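Local coordinates for protein chitinase (PDB 5GZT) that probably catalyses the random endo-hydrolysis of beta-1,4 linkages between N-acetylglucosamine units in chitin and chitodextrins, at residues L406-E409 against Y410-Y413; A459-T462 against Y463-S466; Y501-T504 against N505-S509; K608-Y611 against I612-N615. One frame throughout, in Å; residues are numbered along the deposited sequence.

Contact 1 of 4, residues L406-E409 against Y410-Y413; sequences LDWE and YPVY
Between Glu409 and Tyr410 the chain passes through a cis peptide bond, which brings the two CA atoms to within 3.0 Å of each other in the loop that follows strand 403-407. The turn folds the Tyr410 ring back over its neighbour: Glu409 CA lies 3.6 Å from the ring centroid, and Glu409 CB sits above the middle of the same face. Both side chains place CG anti to their own carbonyl carbon (chi1 -50° in each), and the extended Glu409 chain passes obliquely over that face, its carboxylate plane turned only 21° from that of the tyrosine. The opposite face of the Tyr410 ring receives the hydroxyl of Tyr413, 3.3 Å above the plane and offset toward the rim. Asp405, Asp407 and Glu409 spell out the DxDxE signature at the end of a barrel strand in glycosyl hydrolase family 18; in relatives the glutamate of this signature is the proton donor, which is consistent with a site here at the mouth of the TIM barrel. Asp407 itself is held by Tyr282. Trp408, with CG anti to the backbone N (chi1 175°), sends its indole away from Glu409, where Pro411 CD makes a CH-pi contact 3.7 Å from the centroid of the five-membered ring, almost straight above it. Pro411 CG lies over the middle of the indole on the same face. Phe375 stacks on Trp408 and Phe429 meets it at a steep angle. The backbone adds a CA-H...O contact of 3.3 Å from Tyr410 CA to Trp408 O.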
loop_
_atom_site.group_PDB
_atom_site.type_symbol
_atom_site.label_atom_id
_atom_site.label_comp_id
_atom_site.label_asym_id
_atom_site.label_seq_id
_atom_site.Cartn_x
_atom_site.Cartn_y
_atom_site.Cartn_z
ATOM N N LEU B 406 3.292 14.519 -1.280
ATOM C CA LEU B 406 4.199 15.332 -2.086
ATOM C C LEU B 406 5.431 14.566 -2.413
ATOM O O LEU B 406 6.047 13.988 -1.501
ATOM C CB LEU B 406 4.665 16.562 -1.358
ATOM C CG LEU B 406 3.621 17.572 -0.789
ATOM C CD1 LEU B 406 4.383 18.807 -0.374
ATOM C CD2 LEU B 406 2.566 17.889 -1.822
ATOM N N ASP B 407 5.840 14.627 -3.684
ATOM C CA ASP B 407 7.087 14.043 -4.177
ATOM C C ASP B 407 7.920 15.123 -4.775
ATOM O O ASP B 407 8.014 15.260 -6.046
ATOM C CB ASP B 407 6.853 12.881 -5.220
ATOM C CG ASP B 407 5.999 11.761 -4.672
ATOM O OD1 ASP B 407 5.576 11.881 -3.468
ATOM O OD2 ASP B 407 5.723 10.751 -5.428
ATOM N N TRP B 408 8.585 15.887 -3.904
ATOM C CA TRP B 408 9.508 16.889 -4.409
ATOM C C TRP B 408 10.874 16.315 -4.559
ATOM O O TRP B 408 11.513 15.807 -3.589
ATOM C CB TRP B 408 9.459 18.096 -3.470
ATOM C CG TRP B 408 10.362 19.308 -3.609
ATOM C CD1 TRP B 408 11.419 19.534 -4.437
ATOM C CD2 TRP B 408 10.253 20.468 -2.772
ATOM N NE1 TRP B 408 11.976 20.771 -4.154
ATOM C CE2 TRP B 408 11.300 21.332 -3.108
ATOM C CE3 TRP B 408 9.358 20.832 -1.735
ATOM C CZ2 TRP B 408 11.474 22.571 -2.497
ATOM C CZ3 TRP B 408 9.569 22.076 -1.077
ATOM C CH2 TRP B 408 10.606 22.915 -1.482
ATOM N N GLU B 409 11.390 16.430 -5.775
ATOM C CA GLU B 409 12.591 15.705 -6.168
ATOM C C GLU B 409 13.639 16.661 -6.682
ATOM O O GLU B 409 13.820 16.813 -7.857
ATOM C CB GLU B 409 12.250 14.547 -7.157
ATOM C CG GLU B 409 11.095 13.643 -6.670
ATOM C CD GLU B 409 10.920 12.329 -7.457
ATOM O OE1 GLU B 409 11.825 11.986 -8.206
ATOM O OE2 GLU B 409 9.884 11.640 -7.296
ATOM N N TYR B 410 14.396 17.317 -5.815
ATOM C CA TYR B 410 14.353 17.240 -4.350
ATOM C C TYR B 410 14.768 18.642 -3.765
ATOM O O TYR B 410 15.564 19.372 -4.381
ATOM C CB TYR B 410 15.373 16.202 -3.836
ATOM C CG TYR B 410 15.333 14.825 -4.511
ATOM C CD1 TYR B 410 14.495 13.813 -4.036
ATOM C CD2 TYR B 410 16.141 14.556 -5.617
ATOM C CE1 TYR B 410 14.459 12.559 -4.647
ATOM C CE2 TYR B 410 16.127 13.316 -6.229
ATOM C CZ TYR B 410 15.285 12.317 -5.738
ATOM O OH TYR B 410 15.269 11.099 -6.374
ATOM N N PRO B 411 14.321 18.962 -2.550
ATOM C CA PRO B 411 14.786 20.180 -1.843
ATOM C C PRO B 411 16.288 20.427 -1.932
ATOM O O PRO B 411 17.073 19.501 -1.839
ATOM C CB PRO B 411 14.363 19.922 -0.395
ATOM C CG PRO B 411 13.156 19.118 -0.548
ATOM C CD PRO B 411 13.414 18.185 -1.714
ATOM N N VAL B 412 16.665 21.692 -2.185
ATOM C CA VAL B 412 18.012 22.215 -1.949
ATOM C C VAL B 412 18.914 21.964 -3.125
ATOM O O VAL B 412 19.361 22.911 -3.786
ATOM C CB VAL B 412 18.698 21.738 -0.640
ATOM C CG1 VAL B 412 20.094 22.329 -0.528
ATOM C CG2 VAL B 412 17.884 22.127 0.578
ATOM N N TYR B 413 19.154 20.689 -3.407
ATOM C CA TYR B 413 20.019 20.303 -4.518
ATOM C C TYR B 413 19.237 20.141 -5.858
ATOM O O TYR B 413 19.822 20.137 -6.929
ATOM C CB TYR B 413 20.878 19.075 -4.131
ATOM C CG TYR B 413 20.143 17.742 -3.839
ATOM C CD1 TYR B 413 19.461 17.539 -2.645
ATOM C CD2 TYR B 413 20.201 16.677 -4.742
ATOM C CE1 TYR B 413 18.834 16.338 -2.368
ATOM C CE2 TYR B 413 19.566 15.474 -4.473
ATOM C CZ TYR B 413 18.892 15.305 -3.284
ATOM O OH TYR B 413 18.254 14.128 -3.008
#

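Contact 2 of 4, residues A459-T462 against Y463-S466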
loop_
_atom_site.group_PDB
_atom_site.type_symbol
_atom_site.label_atom_id
_atom_site.label_comp_id
_atom_site.label_asym_id
_atom_site.label_seq_id
_atom_site.Cartn_x
_atom_site.Cartn_y
_atom_site.Cartn_z
ATOM N N ALA B 459 16.478 8.359 -0.964
ATOM C CA ALA B 459 17.226 7.396 -0.184
ATOM C C ALA B 459 18.584 7.929 0.225
ATOM O O ALA B 459 19.186 7.448 1.194
ATOM C CB ALA B 459 17.335 6.049 -0.919
ATOM N N SER B 460 19.106 8.896 -0.488
ATOM C CA SER B 460 20.502 9.302 -0.221
ATOM C C SER B 460 20.708 10.085 1.100
ATOM O O SER B 460 19.782 10.705 1.649
ATOM C CB SER B 460 21.046 10.152 -1.358
ATOM O OG SER B 460 20.289 11.367 -1.522
ATOM N N LYS B 461 21.945 10.057 1.577
ATOM C CA LYS B 461 22.335 10.934 2.666
ATOM C C LYS B 461 22.151 12.428 2.248
ATOM O O LYS B 461 21.689 13.203 3.063
ATOM C CB LYS B 461 23.748 10.629 3.183
ATOM C CG LYS B 461 24.079 11.589 4.338
ATOM C CD LYS B 461 24.822 11.002 5.532
ATOM C CE LYS B 461 25.298 12.117 6.506
ATOM N NZ LYS B 461 26.216 13.114 5.813
ATOM N N THR B 462 22.435 12.788 0.984
ATOM C CA THR B 462 22.167 14.144 0.468
ATOM C C THR B 462 20.734 14.562 0.693
ATOM O O THR B 462 20.454 15.674 1.173
ATOM C CB THR B 462 22.476 14.248 -1.013
ATOM O OG1 THR B 462 23.818 13.813 -1.244
ATOM C CG2 THR B 462 22.329 15.672 -1.514
ATOM N N TYR B 463 19.809 13.673 0.394
ATOM C CA TYR B 463 18.427 13.977 0.672
ATOM C C TYR B 463 18.128 14.204 2.181
ATOM O O TYR B 463 17.421 15.124 2.510
ATOM C CB TYR B 463 17.474 12.883 0.137
ATOM C CG TYR B 463 16.039 13.244 0.372
ATOM C CD1 TYR B 463 15.442 12.916 1.534
ATOM C CD2 TYR B 463 15.285 13.997 -0.580
ATOM C CE1 TYR B 463 14.124 13.301 1.807
ATOM C CE2 TYR B 463 13.972 14.381 -0.313
ATOM C CZ TYR B 463 13.404 14.058 0.894
ATOM O OH TYR B 463 12.079 14.318 1.214
ATOM N N THR B 464 18.564 13.323 3.067
ATOM C CA THR B 464 18.296 13.455 4.515
ATOM C C THR B 464 18.906 14.789 5.142
ATOM O O THR B 464 18.333 15.411 6.057
ATOM C CB THR B 464 18.794 12.205 5.286
ATOM O OG1 THR B 464 20.117 11.919 4.906
ATOM C CG2 THR B 464 17.921 11.002 4.947
ATOM N N ASP B 465 20.053 15.154 4.591
ATOM C CA ASP B 465 20.773 16.411 4.852
ATOM C C ASP B 465 20.050 17.650 4.328
ATOM O O ASP B 465 20.395 18.741 4.733
ATOM C CB ASP B 465 22.143 16.386 4.177
ATOM C CG ASP B 465 23.183 15.568 4.939
ATOM O OD1 ASP B 465 23.000 15.156 6.103
ATOM O OD2 ASP B 465 24.240 15.373 4.352
ATOM N N SER B 466 19.065 17.478 3.441
ATOM C CA SER B 466 18.368 18.569 2.787
ATOM C C SER B 466 16.983 18.808 3.355
ATOM O O SER B 466 16.303 19.749 2.931
ATOM C CB SER B 466 18.258 18.277 1.282
ATOM O OG SER B 466 19.556 18.158 0.695
#
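Thr464 and Asp465 both bind the carbonyl of Lys461: Thr464 OG1 donates to Lys461 O at 2.7 Å, while Asp465 N gives it the helical bond at 3.0 Å. The hydroxyl can turn back onto the preceding turn because it stands between its own backbone N and carbonyl carbon (chi1 50°), and it reaches the oxygen well off the line of the C=O bond, at 112°. Ser466 OG reaches one residue further back, donating to Thr462 O, four residues before it, at 2.7 Å. At the start of the helix Ser460 is the N-cap, its OG accepting from Tyr463 N at 3.0 Å, and Ser460 O takes up Thr464 N. On the outer side Lys461 bends its chain at chi2 and chi4 and lays it across Asp465, where Lys461 NZ forms a salt bridge to Asp465 OD2 at 3.3 Å, its hydrogen bond weak. The Tyr463 ring points the other way, onto Ile455 and Ala457 of strand 452-457 and onto Tyr517 of helix 510-519. Together these make a serine N-cap at the start and hydroxyl-to-carbonyl bonds further along the short helix 461-464, in the loop following a barrel strand of the family 18 fold.

Contact 3 of 4, residues Y501-T504 against N505-S509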
loop_
_atom_site.group_PDB
_atom_site.type_symbol
_atom_site.label_atom_id
_atom_site.label_comp_id
_atom_site.label_asym_id
_atom_site.label_seq_id
_atom_site.Cartn_x
_atom_site.Cartn_y
_atom_site.Cartn_z
ATOM N N TYR B 501 19.124 -5.930 1.038
ATOM C CA TYR B 501 20.320 -5.830 1.861
ATOM C C TYR B 501 21.539 -5.384 1.074
ATOM O O TYR B 501 21.645 -5.669 -0.151
ATOM C CB TYR B 501 20.668 -7.163 2.608
ATOM C CG TYR B 501 19.547 -7.678 3.477
ATOM C CD1 TYR B 501 19.291 -7.148 4.752
ATOM C CD2 TYR B 501 18.654 -8.631 2.979
ATOM C CE1 TYR B 501 18.225 -7.603 5.530
ATOM C CE2 TYR B 501 17.564 -9.079 3.730
ATOM C CZ TYR B 501 17.331 -8.553 4.968
ATOM O OH TYR B 501 16.250 -9.011 5.619
ATOM N N SER B 502 22.493 -4.755 1.788
ATOM C CA SER B 502 23.773 -4.383 1.196
ATOM C C SER B 502 24.712 -5.545 1.377
ATOM O O SER B 502 25.095 -5.901 2.492
ATOM C CB SER B 502 24.397 -3.156 1.896
ATOM O OG SER B 502 23.550 -2.062 1.906
ATOM N N ALA B 503 25.147 -6.102 0.261
ATOM C CA ALA B 503 25.996 -7.241 0.236
ATOM C C ALA B 503 27.463 -6.912 0.244
ATOM O O ALA B 503 28.269 -7.744 0.643
ATOM C CB ALA B 503 25.695 -8.044 -1.034
ATOM N N THR B 504 27.804 -5.749 -0.270
ATOM C CA THR B 504 29.130 -5.198 -0.242
ATOM C C THR B 504 29.027 -3.769 0.299
ATOM O O THR B 504 27.953 -3.122 0.339
ATOM C CB THR B 504 29.788 -5.158 -1.674
ATOM O OG1 THR B 504 28.932 -4.478 -2.637
ATOM C CG2 THR B 504 30.068 -6.535 -2.129
ATOM N N ASN B 505 30.181 -3.236 0.673
ATOM C CA ASN B 505 30.217 -2.021 1.496
ATOM C C ASN B 505 29.681 -0.779 0.864
ATOM O O ASN B 505 29.032 0.021 1.540
ATOM C CB ASN B 505 31.651 -1.761 1.987
ATOM C CG ASN B 505 32.129 -2.794 3.023
ATOM O OD1 ASN B 505 31.343 -3.530 3.693
ATOM N ND2 ASN B 505 33.435 -2.830 3.174
ATOM N N ASN B 506 29.861 -0.638 -0.428
ATOM C CA ASN B 506 29.354 0.538 -1.137
ATOM C C ASN B 506 27.979 0.328 -1.824
ATOM O O ASN B 506 27.472 1.242 -2.534
ATOM C CB ASN B 506 30.427 0.917 -2.164
ATOM C CG ASN B 506 31.739 1.322 -1.472
ATOM O OD1 ASN B 506 31.714 1.897 -0.362
ATOM N ND2 ASN B 506 32.884 0.979 -2.080
ATOM N N GLN B 507 27.360 -0.825 -1.619
ATOM C CA GLN B 507 26.030 -1.048 -2.193
ATOM C C GLN B 507 24.966 -0.578 -1.241
ATOM O O GLN B 507 24.771 -1.133 -0.152
ATOM C CB GLN B 507 25.825 -2.537 -2.459
ATOM C CG GLN B 507 24.574 -2.850 -3.250
ATOM C CD GLN B 507 23.912 -4.077 -2.685
ATOM O OE1 GLN B 507 24.543 -5.096 -2.567
ATOM N NE2 GLN B 507 22.733 -3.933 -2.194
ATOM N N LEU B 508 24.169 0.389 -1.686
ATOM C CA LEU B 508 22.999 0.816 -0.981
ATOM C C LEU B 508 21.848 -0.180 -1.131
ATOM O O LEU B 508 21.775 -0.895 -2.131
ATOM C CB LEU B 508 22.567 2.178 -1.544
ATOM C CG LEU B 508 23.122 3.518 -1.068
ATOM C CD1 LEU B 508 24.419 3.390 -0.298
ATOM C CD2 LEU B 508 23.123 4.574 -2.168
ATOM N N SER B 509 20.888 -0.085 -0.222
ATOM C CA SER B 509 19.840 -1.030 -0.141
ATOM C C SER B 509 18.664 -0.413 0.582
ATOM O O SER B 509 18.796 0.721 1.122
ATOM C CB SER B 509 20.363 -2.224 0.614
ATOM O OG SER B 509 20.824 -1.925 1.934
HETATM O O HOH W 1 26.764 -5.816 -3.862
#
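Gln507 turns its side chain back across the loop and holds the main chain of the 501-504 segment with both ends of its amide. CG leaves anti to the backbone N (chi1 -171°), and a bend at chi2, -139° and off the staggered values, swings the amide round so that OE1 accepts from Ala503 N at 3.1 Å, the N-H coming from above the plane of the side-chain carbonyl, while NE2 donates to Tyr501 O at 2.9 Å. The second N-H of NE2 goes to Leu508 O at 3.2 Å, which lies in the amide plane. A water donates to Gln507 OE1 and also bonds to Thr504 OG1. On the other side of the loop Ser502 OG donates to Gln507 O at 2.6 Å, close to straight on to the carbonyl, and accepts from Ser509 OG at 2.7 Å. The Ser509 hydroxyl, set between its own backbone N and carbonyl carbon (chi1 59°), also accepts from Ser512 N. A buried glutamine thereby cross-links two roughly antiparallel arms of a loop, joined by a type I beta turn from Thr504 to Gln507 (Gln507 N to Thr504 O, 3.1 Å), that leads into the serine N-cap of helix 510-519.

Contact 4 of 4, residues K608-Y611 against I612-N615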
loop_
_atom_site.group_PDB
_atom_site.type_symbol
_atom_site.label_atom_id
_atom_site.label_comp_id
_atom_site.label_asym_id
_atom_site.label_seq_id
_atom_site.Cartn_x
_atom_site.Cartn_y
_atom_site.Cartn_z
ATOM N N LYS B 608 11.516 -8.503 0.815
ATOM C CA LYS B 608 11.253 -7.144 1.123
ATOM C C LYS B 608 10.051 -7.011 2.043
ATOM O O LYS B 608 10.135 -6.281 3.049
ATOM C CB LYS B 608 11.093 -6.399 -0.159
ATOM C CG LYS B 608 11.364 -4.955 -0.215
ATOM C CD LYS B 608 12.310 -4.776 -1.426
ATOM C CE LYS B 608 11.936 -3.683 -2.229
ATOM N NZ LYS B 608 13.072 -3.406 -3.161
ATOM N N ALA B 609 8.986 -7.735 1.747
ATOM C CA ALA B 609 7.865 -7.872 2.628
ATOM C C ALA B 609 8.297 -8.437 4.011
ATOM O O ALA B 609 7.818 -7.941 5.075
ATOM C CB ALA B 609 6.778 -8.772 2.004
ATOM N N GLU B 610 9.142 -9.457 4.026
ATOM C CA GLU B 610 9.627 -9.981 5.263
ATOM C C GLU B 610 10.511 -8.952 6.024
ATOM O O GLU B 610 10.445 -8.853 7.249
ATOM C CB GLU B 610 10.259 -11.364 5.120
ATOM C CG GLU B 610 9.362 -12.453 4.527
ATOM C CD GLU B 610 8.055 -12.761 5.331
ATOM O OE1 GLU B 610 8.038 -12.510 6.554
ATOM O OE2 GLU B 610 7.023 -13.245 4.751
ATOM N N TYR B 611 11.275 -8.132 5.340
ATOM C CA TYR B 611 12.017 -7.107 6.027
ATOM C C TYR B 611 11.079 -6.108 6.734
ATOM O O TYR B 611 11.321 -5.731 7.847
ATOM C CB TYR B 611 12.910 -6.388 5.057
ATOM C CG TYR B 611 13.805 -5.361 5.637
ATOM C CD1 TYR B 611 13.378 -4.055 5.821
ATOM C CD2 TYR B 611 15.082 -5.685 6.049
ATOM C CE1 TYR B 611 14.234 -3.105 6.375
ATOM C CE2 TYR B 611 15.943 -4.742 6.535
ATOM C CZ TYR B 611 15.476 -3.455 6.771
ATOM O OH TYR B 611 16.323 -2.488 7.276
ATOM N N ILE B 612 10.025 -5.726 6.050
ATOM C CA ILE B 612 9.053 -4.803 6.528
ATOM C C ILE B 612 8.430 -5.379 7.797
ATOM O O ILE B 612 8.373 -4.699 8.829
ATOM C CB ILE B 612 7.943 -4.571 5.468
ATOM C CG1 ILE B 612 8.449 -3.570 4.356
ATOM C CG2 ILE B 612 6.631 -4.061 6.155
ATOM C CD1 ILE B 612 7.675 -3.742 3.067
ATOM N N LYS B 613 7.966 -6.611 7.739
ATOM C CA LYS B 613 7.348 -7.227 8.926
ATOM C C LYS B 613 8.318 -7.375 10.072
ATOM O O LYS B 613 7.914 -7.088 11.233
ATOM C CB LYS B 613 6.737 -8.569 8.614
ATOM C CG LYS B 613 5.714 -8.455 7.510
ATOM C CD LYS B 613 4.674 -9.548 7.500
ATOM C CE LYS B 613 5.242 -10.879 7.135
ATOM N NZ LYS B 613 4.297 -11.932 7.650
ATOM N N GLN B 614 9.553 -7.793 9.763
ATOM C CA GLN B 614 10.605 -7.983 10.759
ATOM C C GLN B 614 10.946 -6.677 11.457
ATOM O O GLN B 614 11.314 -6.727 12.629
ATOM C CB GLN B 614 11.929 -8.585 10.199
ATOM C CG GLN B 614 11.772 -10.071 9.807
ATOM C CD GLN B 614 12.968 -10.680 9.038
ATOM O OE1 GLN B 614 12.855 -11.769 8.400
ATOM N NE2 GLN B 614 14.106 -9.991 9.080
ATOM N N ASN B 615 10.940 -5.545 10.761
ATOM C CA ASN B 615 11.274 -4.265 11.416
ATOM C C ASN B 615 10.081 -3.415 11.804
ATOM O O ASN B 615 10.241 -2.239 12.064
ATOM C CB ASN B 615 12.207 -3.519 10.565
ATOM C CG ASN B 615 13.472 -4.235 10.422
ATOM O OD1 ASN B 615 14.302 -4.121 11.286
ATOM N ND2 ASN B 615 13.633 -5.036 9.352
HETATM O O HOH W 2 9.957 -12.137 8.423
HETATM O O HOH W 3 4.579 -13.518 5.314
HETATM O O HOH W 4 16.250 -1.672 9.982
#
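Tyr611 carries the amide of Asn615 on one face of its ring, with Asn615 ND2 standing 3.4 Å above the plane and over its centre. The two flat groups are 40° apart. The ring gets there because CG of Tyr611 lies anti to the backbone N (chi1 -176°), which sets the ring beside its own carbonyl, where Asn615, one turn on, comes over it. The same ND2 is tied to the backbone: it donates to Tyr611 O at 2.8 Å, the oxygen lying near the plane of the amide. Asn615 N also reaches that oxygen, at 2.9 Å and from the opposite face of the carbonyl plane, so that this carbonyl, in the last turn of the helix, receives two N-H groups from one residue, the first to leave helical conformation. Beyond the ring, the Tyr611 hydroxyl bonds to Asp511 and takes a water that also donates, weakly, to Asn615 OD1. On another side of helix 602-614, Glu610 and Lys613 run alongside each other. Glu610 OE1 packs against Lys613 CE at 3.3 Å, and its salt bridge to Lys613 NZ is long, 3.9 Å. A water accepting from NZ and donating to Glu610 OE2 joins the two charges, and a second water links OE1 to Gln614 OE1. The stronger ionic partner of Glu610 is Arg641 of helix 633-642, while Lys608 pairs with Glu600. Inward, Ile612 packs on Val529 of the barrel strand 527-532. The side-chain amide, supplying a donor beyond the regular helical one, probably helps to satisfy the partial negative charge gathered at this C-terminal end.

All four contacts belong to the first family 18 barrel and follow one another along the chain. Contacts 1 and 2 come after neighbouring parallel strands, 403-407 and 452-457, and touch, with centres about 10 Å apart: Tyr410 packs on Tyr463, and Tyr413 on both Tyr463 and Ser466. Contact 3, in the loop after strand 478-481, lies about 17 Å between centres from contact 2 without touching it. It meets contact 4 where the Tyr501 hydroxyl packs on Tyr611. Helix 510-519 links three of them, packing on contact 2, starting from contact 3 and bonding to contact 4. Contact 4 lies on an outer helix, about 27 Å between centres from contact 1, which holds the signature of the probable active site.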